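PDB 5T9X: glycoside Hydrolase from Bacteroides uniformis, which probably hydrolyses agarose or related red-algal galactans as a family 16 glycoside hydrolase in an agarose-degrading pathway of a gut bacterium. Local coordinates for residues A[103-108]-A[302-307]; A[219-223]-A[282-288]; A[251-255]-A[267-271]. All blocks are in the same frame, centred on the assembly; numbering follows the deposited sequence.

Contact 1 of 3, residues A[103-108]-A[302-307]; sequences PAPTIW and NMEDQS
Trp108 meets the end of strand 298-304 with its indole N-H: NE1 donates to Met303 O over 2.9 Å. The bond is nearly straight, at 166°, and the acceptor lies in the ring plane. CG of Trp108 stands anti to its own carbonyl carbon (chi1 -70°), which swings the indole edge across to that backbone oxygen. Further along, Ser307 OG gives its proton to Ala104 O at 2.6 Å, arriving in the carbonyl plane on a lone pair. Between these two bonds, Thr106 OG1 nestles against the Asp305 backbone, 2.7 Å from Asp305 N.

Van der Waals contacts add to these bonds. Asn302 ND2 lies 3.4 Å from Trp108 CZ2, its amide tilted 29° from the indole, while Glu304 CG comes to the rim of the same ring, near its plane. Thr106 CG2 covers one indole face from within the 103-108 segment. Pro105, entered through a cis peptide bond, places CG 3.5 Å from Asp305 OD2, an oxygen that is also hydrogen-bonded to the hydroxyls of Ser315 and Thr147.

Side-chain hydrogen bonds link Asn302, Glu304 and Gln306. Asn302 ND2 donates to Glu304 OE2 at 3.2 Å and Gln306 NE2 to Glu304 OE1 at 3.1 Å, each meeting its oxygen on the anti side, so both ends of the carboxylate are held. Gln306 is further bonded through OE1 to Tyr196 and through NE2 to Glu194, and a bound imidazole molecule, probably from the crystallisation liquor, lies beside Glu304.

Strands 106-108 and 298-304 run roughly antiparallel and are not paired directly; both flank strand 140-154. The geometry suits one sheet of the jelly-roll beta-sandwich of family 16 hydrolases, with Glu304 and Gln306 probably lining its substrate cleft.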
# COMPACT_ATOMS: atom_id res chain seq x y z
N PRO A 103 -8.50 -5.89 9.04
CA PRO A 103 -7.85 -6.56 10.18
C PRO A 103 -8.13 -5.83 11.51
O PRO A 103 -7.83 -4.65 11.65
CB PRO A 103 -6.37 -6.49 9.83
CG PRO A 103 -6.22 -5.27 8.97
CD PRO A 103 -7.54 -5.03 8.30
N ALA A 104 -8.68 -6.53 12.49
CA ALA A 104 -9.16 -5.90 13.71
C ALA A 104 -8.02 -5.19 14.47
O ALA A 104 -6.95 -5.76 14.60
CB ALA A 104 -9.85 -6.93 14.58
N PRO A 105 -8.22 -3.98 14.97
CA PRO A 105 -9.51 -3.33 15.13
C PRO A 105 -9.90 -2.32 14.03
O PRO A 105 -10.76 -1.47 14.26
CB PRO A 105 -9.34 -2.59 16.46
CG PRO A 105 -7.93 -2.16 16.44
CD PRO A 105 -7.19 -3.30 15.78
N THR A 106 -9.30 -2.46 12.84
CA THR A 106 -9.69 -1.69 11.67
C THR A 106 -11.13 -1.95 11.28
O THR A 106 -11.58 -3.08 11.29
CB THR A 106 -8.80 -2.08 10.47
OG1 THR A 106 -7.43 -1.96 10.87
CG2 THR A 106 -9.10 -1.24 9.23
N ILE A 107 -11.84 -0.89 10.94
CA ILE A 107 -13.19 -1.00 10.37
C ILE A 107 -13.26 0.03 9.24
O ILE A 107 -13.43 1.22 9.48
CB ILE A 107 -14.29 -0.69 11.42
CG1 ILE A 107 -14.18 -1.62 12.63
CG2 ILE A 107 -15.68 -0.81 10.79
CD1 ILE A 107 -15.05 -1.14 13.79
N TRP A 108 -13.11 -0.43 8.00
CA TRP A 108 -13.14 0.45 6.85
C TRP A 108 -14.53 1.05 6.67
O TRP A 108 -15.54 0.41 6.98
CB TRP A 108 -12.70 -0.29 5.60
CG TRP A 108 -11.23 -0.63 5.61
CD1 TRP A 108 -10.19 0.19 5.95
CD2 TRP A 108 -10.63 -1.87 5.21
NE1 TRP A 108 -8.99 -0.46 5.80
CE2 TRP A 108 -9.24 -1.72 5.34
CE3 TRP A 108 -11.14 -3.08 4.75
CZ2 TRP A 108 -8.36 -2.74 5.04
CZ3 TRP A 108 -10.29 -4.07 4.44
CH2 TRP A 108 -8.90 -3.91 4.60
N ASN A 302 -4.93 1.93 1.17
CA ASN A 302 -5.69 2.07 2.41
C ASN A 302 -4.89 2.53 3.61
O ASN A 302 -3.67 2.72 3.53
CB ASN A 302 -6.38 0.73 2.72
CG ASN A 302 -5.42 -0.38 3.14
OD1 ASN A 302 -4.35 -0.15 3.65
ND2 ASN A 302 -5.86 -1.62 2.99
N MET A 303 -5.57 2.69 4.74
CA MET A 303 -4.90 2.57 6.02
C MET A 303 -5.45 1.40 6.84
O MET A 303 -6.58 0.97 6.65
CB MET A 303 -4.98 3.86 6.81
CG MET A 303 -4.46 5.11 6.12
SD MET A 303 -4.79 6.63 7.11
CE MET A 303 -3.46 6.49 8.28
N GLU A 304 -4.62 0.89 7.75
CA GLU A 304 -4.95 -0.25 8.60
C GLU A 304 -4.45 0.01 10.01
O GLU A 304 -3.33 0.46 10.20
CB GLU A 304 -4.29 -1.54 8.08
CG GLU A 304 -4.79 -2.02 6.72
CD GLU A 304 -4.07 -3.25 6.14
OE1 GLU A 304 -3.13 -3.81 6.79
OE2 GLU A 304 -4.43 -3.65 4.99
N ASP A 305 -5.29 -0.26 11.01
CA ASP A 305 -4.85 -0.46 12.39
C ASP A 305 -4.58 -1.95 12.55
O ASP A 305 -5.48 -2.72 12.87
CB ASP A 305 -5.94 -0.02 13.37
CG ASP A 305 -5.43 0.19 14.76
OD1 ASP A 305 -4.24 -0.13 15.04
OD2 ASP A 305 -6.23 0.72 15.55
N GLN A 306 -3.34 -2.35 12.28
CA GLN A 306 -3.01 -3.76 12.11
C GLN A 306 -3.00 -4.49 13.44
O GLN A 306 -2.54 -3.94 14.42
CB GLN A 306 -1.67 -3.91 11.43
CG GLN A 306 -1.71 -3.55 9.96
CD GLN A 306 -0.34 -3.52 9.32
OE1 GLN A 306 0.68 -3.47 10.00
NE2 GLN A 306 -0.31 -3.51 7.99
N SER A 307 -3.50 -5.73 13.44
CA SER A 307 -3.75 -6.49 14.67
C SER A 307 -2.52 -6.69 15.56
O SER A 307 -2.55 -6.36 16.74
CB SER A 307 -4.35 -7.85 14.34
OG SER A 307 -5.50 -7.67 13.53

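Contact 2 of 3, residues A[219-223]-A[282-288]; sequences HHVFI and IDPNDFT
His219 NE2 donates to Ile282 O at 3.0 Å, with an N-H...O angle of 179°; the oxygen lies in the imidazole plane and is met on a lone pair. The ring reaches it because CG of His219 sits between the backbone N and the carbonyl carbon (chi1 77°). Two residues on, Val221 CG1 wedges between Phe287 CB and Thr288 CG2, 3.4 Å from each. Ile223 closes the apolar patch: its CG1 lies over one face of the Phe287 ring in a CH-pi contact, 4.0 Å from the ring centroid, and its CD1 approaches Phe287 O. The Phe287 ring edge is turned to Val221 O.

His219 and Val221 share one face of strand 215-224, the face that the connection between helix 279-282 and strand 298-304 packs against in this beta-sandwich. His220 and Phe222, on the reverse face, touch Glu189 of strand 188-195, whose sequence matches the signature strand of family 16 hydrolases.

Asp283 positions the loop residues. After the helix it starts a type I beta turn, and its OD1 takes Phe287 N through the syn lone pair at 2.9 Å. Its OD2 accepts from both Thr288 N and Thr288 OG1, the latter at 2.5 Å, both from the same side of the carboxylate plane. Thr288 OG1 is bonded in addition to Gly292 N, while Val276 of strand 271-277 touches both His219 and Ile282.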
# COMPACT_ATOMS: atom_id res chain seq x y z
N HIS A 219 6.23 -8.79 -0.65
CA HIS A 219 5.15 -9.46 -1.36
C HIS A 219 4.77 -10.67 -0.53
O HIS A 219 5.54 -11.08 0.34
CB HIS A 219 5.62 -9.85 -2.78
CG HIS A 219 6.49 -11.05 -2.82
ND1 HIS A 219 7.85 -10.98 -2.67
CD2 HIS A 219 6.20 -12.35 -3.04
CE1 HIS A 219 8.37 -12.19 -2.78
NE2 HIS A 219 7.39 -13.04 -3.01
N HIS A 220 3.59 -11.23 -0.77
CA HIS A 220 3.17 -12.43 -0.08
C HIS A 220 2.64 -13.44 -1.09
O HIS A 220 2.09 -13.07 -2.13
CB HIS A 220 2.05 -12.15 0.94
CG HIS A 220 2.43 -11.18 2.02
ND1 HIS A 220 2.69 -11.58 3.32
CD2 HIS A 220 2.57 -9.84 2.01
CE1 HIS A 220 2.99 -10.52 4.05
NE2 HIS A 220 2.93 -9.45 3.28
N VAL A 221 2.81 -14.72 -0.75
CA VAL A 221 2.12 -15.81 -1.40
C VAL A 221 1.41 -16.59 -0.29
O VAL A 221 1.98 -16.79 0.77
CB VAL A 221 3.12 -16.68 -2.15
CG1 VAL A 221 2.40 -17.81 -2.82
CG2 VAL A 221 3.77 -15.87 -3.24
N PHE A 222 0.17 -17.02 -0.53
CA PHE A 222 -0.66 -17.68 0.47
C PHE A 222 -1.24 -18.97 -0.02
O PHE A 222 -1.54 -19.12 -1.20
CB PHE A 222 -1.88 -16.85 0.88
CG PHE A 222 -1.58 -15.44 1.32
CD1 PHE A 222 -1.32 -15.15 2.64
CD2 PHE A 222 -1.66 -14.38 0.41
CE1 PHE A 222 -1.09 -13.84 3.06
CE2 PHE A 222 -1.42 -13.08 0.82
CZ PHE A 222 -1.13 -12.81 2.15
N ILE A 223 -1.43 -19.90 0.91
CA ILE A 223 -2.37 -20.99 0.75
C ILE A 223 -3.55 -20.62 1.64
O ILE A 223 -3.36 -20.28 2.79
CB ILE A 223 -1.84 -22.35 1.23
CG1 ILE A 223 -0.46 -22.68 0.66
CG2 ILE A 223 -2.85 -23.45 0.90
CD1 ILE A 223 -0.49 -23.16 -0.76
N ILE A 282 11.14 -15.60 -4.16
CA ILE A 282 9.75 -15.38 -4.53
C ILE A 282 8.77 -16.37 -3.87
O ILE A 282 7.71 -15.99 -3.38
CB ILE A 282 9.57 -15.45 -6.07
CG1 ILE A 282 10.32 -14.30 -6.73
CG2 ILE A 282 8.09 -15.41 -6.48
CD1 ILE A 282 9.68 -12.93 -6.60
N ASP A 283 9.09 -17.65 -3.95
CA ASP A 283 8.17 -18.71 -3.53
C ASP A 283 8.95 -19.98 -3.18
O ASP A 283 8.78 -21.01 -3.84
CB ASP A 283 7.13 -19.01 -4.64
CG ASP A 283 6.10 -20.07 -4.22
OD1 ASP A 283 5.84 -20.17 -2.99
OD2 ASP A 283 5.55 -20.80 -5.11
N PRO A 284 9.82 -19.91 -2.15
CA PRO A 284 10.68 -21.07 -1.84
C PRO A 284 9.94 -22.31 -1.29
O PRO A 284 10.46 -23.41 -1.41
CB PRO A 284 11.68 -20.51 -0.80
CG PRO A 284 10.96 -19.34 -0.18
CD PRO A 284 10.10 -18.75 -1.28
N ASN A 285 8.75 -22.11 -0.73
CA ASN A 285 7.91 -23.19 -0.20
C ASN A 285 6.93 -23.74 -1.22
O ASN A 285 6.11 -24.58 -0.85
CB ASN A 285 7.11 -22.68 1.01
CG ASN A 285 8.00 -22.19 2.12
OD1 ASN A 285 8.85 -22.92 2.57
ND2 ASN A 285 7.81 -20.94 2.57
N ASP A 286 6.97 -23.27 -2.47
CA ASP A 286 6.10 -23.79 -3.54
C ASP A 286 4.57 -23.57 -3.34
O ASP A 286 3.76 -24.33 -3.84
CB ASP A 286 6.41 -25.28 -3.79
CG ASP A 286 6.14 -25.72 -5.23
OD1 ASP A 286 6.55 -25.00 -6.18
OD2 ASP A 286 5.53 -26.81 -5.41
N PHE A 287 4.19 -22.49 -2.69
CA PHE A 287 2.77 -22.18 -2.55
C PHE A 287 2.04 -21.87 -3.88
O PHE A 287 0.83 -22.08 -3.96
CB PHE A 287 2.54 -21.02 -1.58
CG PHE A 287 2.97 -21.28 -0.15
CD1 PHE A 287 3.39 -22.55 0.29
CD2 PHE A 287 2.92 -20.24 0.76
CE1 PHE A 287 3.78 -22.74 1.60
CE2 PHE A 287 3.32 -20.42 2.07
CZ PHE A 287 3.76 -21.68 2.50
N THR A 288 2.77 -21.39 -4.89
CA THR A 288 2.22 -21.17 -6.24
C THR A 288 2.36 -22.36 -7.19
O THR A 288 2.01 -22.26 -8.37
CB THR A 288 2.92 -19.96 -6.94
OG1 THR A 288 4.29 -20.27 -7.24
CG2 THR A 288 2.83 -18.72 -6.07

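Contact 3 of 3, residues A[251-255]-A[267-271]; sequences FHRVG and YVDGK
The beta hairpin of strands 252-260 and 263-268 forms this contact, at the end where 263-268 turns away through a type I' beta turn, Val268 to Lys271, into strand 271-277. It belongs to the antiparallel sheet of the jelly-roll beta-sandwich of family 16 glycoside hydrolases. Gly255 and Tyr267 form a hydrogen-bonded pair, Gly255 N giving to Tyr267 O at 2.9 Å and Tyr267 N to Gly255 O at 2.8 Å. Val254 and Val268 are the adjoining non-hydrogen-bonded pair; their side chains lie side by side and point the same way, CG1 of Val254 being 4.2 Å from CG2 of Val268.

Past this pair Asp269 N donates to Arg253 O in a nearly straight bond (175°), and the Asp269 carboxylate then reaches back to the first strand. Its OD2 takes His252 ND1 on the syn lone pair at 2.7 Å, Asp269 OD2 lying at the ring edge, near the imidazole plane, with ring and carboxylate planes 36° apart. Its OD1 receives Arg253 N at 2.9 Å, nearly end-on to the C-O bond. Having CG anti to the carbonyl carbon (chi1 -65°) turns the carboxylate back toward 252-253, where each oxygen meets a donor. With an alanine here, His252 ND1 and Arg253 N would probably lose their acceptor and the imidazole would be freer to turn.

His252 is also met edge-to-face by Trp247. Gly270 has positive phi, and any CB there would clash with Arg253 NH1. Arg253, its chain bent at chi3, spreads one guanidinium face over the Asp269-Gly270 peptide, and a water accepting from Arg253 NE at 2.9 Å donates in turn to Asp269 OD1 at 2.6 Å.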
# COMPACT_ATOMS: atom_id res chain seq x y z
N PHE A 251 6.13 14.05 0.37
CA PHE A 251 5.74 13.16 -0.72
C PHE A 251 6.97 12.44 -1.26
O PHE A 251 8.05 13.03 -1.37
CB PHE A 251 4.99 13.91 -1.82
CG PHE A 251 3.60 14.32 -1.42
CD1 PHE A 251 2.52 13.46 -1.64
CD2 PHE A 251 3.38 15.52 -0.75
CE1 PHE A 251 1.23 13.80 -1.25
CE2 PHE A 251 2.10 15.88 -0.33
CZ PHE A 251 1.01 15.02 -0.59
N HIS A 252 6.83 11.13 -1.50
CA HIS A 252 7.89 10.31 -2.12
C HIS A 252 7.27 9.40 -3.16
O HIS A 252 6.12 8.97 -3.01
CB HIS A 252 8.64 9.49 -1.07
CG HIS A 252 9.48 10.31 -0.17
ND1 HIS A 252 10.79 10.63 -0.46
CD2 HIS A 252 9.20 10.88 1.03
CE1 HIS A 252 11.29 11.36 0.52
NE2 HIS A 252 10.35 11.53 1.43
N ARG A 253 8.03 9.15 -4.22
CA ARG A 253 7.69 8.13 -5.18
C ARG A 253 8.18 6.77 -4.67
O ARG A 253 9.35 6.61 -4.35
CB ARG A 253 8.38 8.40 -6.50
CG ARG A 253 7.83 9.55 -7.34
CD ARG A 253 8.78 9.75 -8.52
NE ARG A 253 9.99 10.40 -8.06
CZ ARG A 253 11.19 10.35 -8.63
NH1 ARG A 253 11.43 9.62 -9.70
NH2 ARG A 253 12.17 11.05 -8.08
N VAL A 254 7.28 5.80 -4.60
CA VAL A 254 7.63 4.40 -4.44
C VAL A 254 6.90 3.60 -5.50
O VAL A 254 5.68 3.69 -5.62
CB VAL A 254 7.20 3.84 -3.08
CG1 VAL A 254 7.83 2.46 -2.86
CG2 VAL A 254 7.56 4.83 -1.97
N GLY A 255 7.63 2.81 -6.26
CA GLY A 255 7.04 1.93 -7.27
C GLY A 255 7.68 0.55 -7.34
O GLY A 255 8.76 0.31 -6.77
N TYR A 267 11.51 0.69 -6.55
CA TYR A 267 12.12 2.00 -6.83
C TYR A 267 11.62 3.04 -5.84
O TYR A 267 10.44 3.23 -5.67
CB TYR A 267 11.84 2.44 -8.27
CG TYR A 267 12.52 1.57 -9.29
CD1 TYR A 267 13.74 1.94 -9.84
CD2 TYR A 267 11.95 0.36 -9.71
CE1 TYR A 267 14.38 1.15 -10.80
CE2 TYR A 267 12.57 -0.45 -10.65
CZ TYR A 267 13.80 -0.05 -11.18
OH TYR A 267 14.46 -0.84 -12.11
N VAL A 268 12.54 3.71 -5.16
CA VAL A 268 12.19 4.79 -4.23
C VAL A 268 12.85 6.06 -4.76
O VAL A 268 14.07 6.09 -5.00
CB VAL A 268 12.64 4.49 -2.81
CG1 VAL A 268 12.39 5.67 -1.89
CG2 VAL A 268 11.91 3.26 -2.30
N ASP A 269 12.00 7.06 -5.01
CA ASP A 269 12.40 8.31 -5.65
C ASP A 269 13.30 8.06 -6.86
O ASP A 269 14.35 8.66 -6.98
CB ASP A 269 13.04 9.25 -4.61
CG ASP A 269 12.04 9.71 -3.51
OD1 ASP A 269 10.82 9.97 -3.78
OD2 ASP A 269 12.49 9.83 -2.33
N GLY A 270 12.88 7.16 -7.75
CA GLY A 270 13.57 6.90 -9.01
C GLY A 270 14.82 6.02 -8.94
O GLY A 270 15.44 5.76 -9.97
N LYS A 271 15.20 5.56 -7.75
CA LYS A 271 16.40 4.78 -7.57
C LYS A 271 15.98 3.34 -7.28
O LYS A 271 15.05 3.09 -6.49
CB LYS A 271 17.23 5.35 -6.42
CG LYS A 271 18.69 4.91 -6.46
CD LYS A 271 19.27 4.54 -5.08
CE LYS A 271 20.66 3.89 -5.19
NZ LYS A 271 20.95 2.98 -4.05
O HOH W 1 10.45 11.77 -5.56

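In the fold
Contacts 1 and 2 both reach the mixed sheet, whereas contact 3 belongs to the antiparallel sheet, on the other side of the chain's centre from contact 1. Contacts 1 and 2 are buried; contact 3 is only partly so. None touches another: the centres lie 24 to 26 Å apart. Along the chain they nest, 251-255/267-271 within the loop closed by 219-223/282-288, and that within the loop of 103-108/302-307. Their chemistry differs accordingly: contact 1 mixes backbone-directed bonds with a side-chain hydrogen-bond network at the probable cleft, contact 2 is largely apolar, and contact 3 is ladder hydrogen bonding with a charged, water-bridged edge.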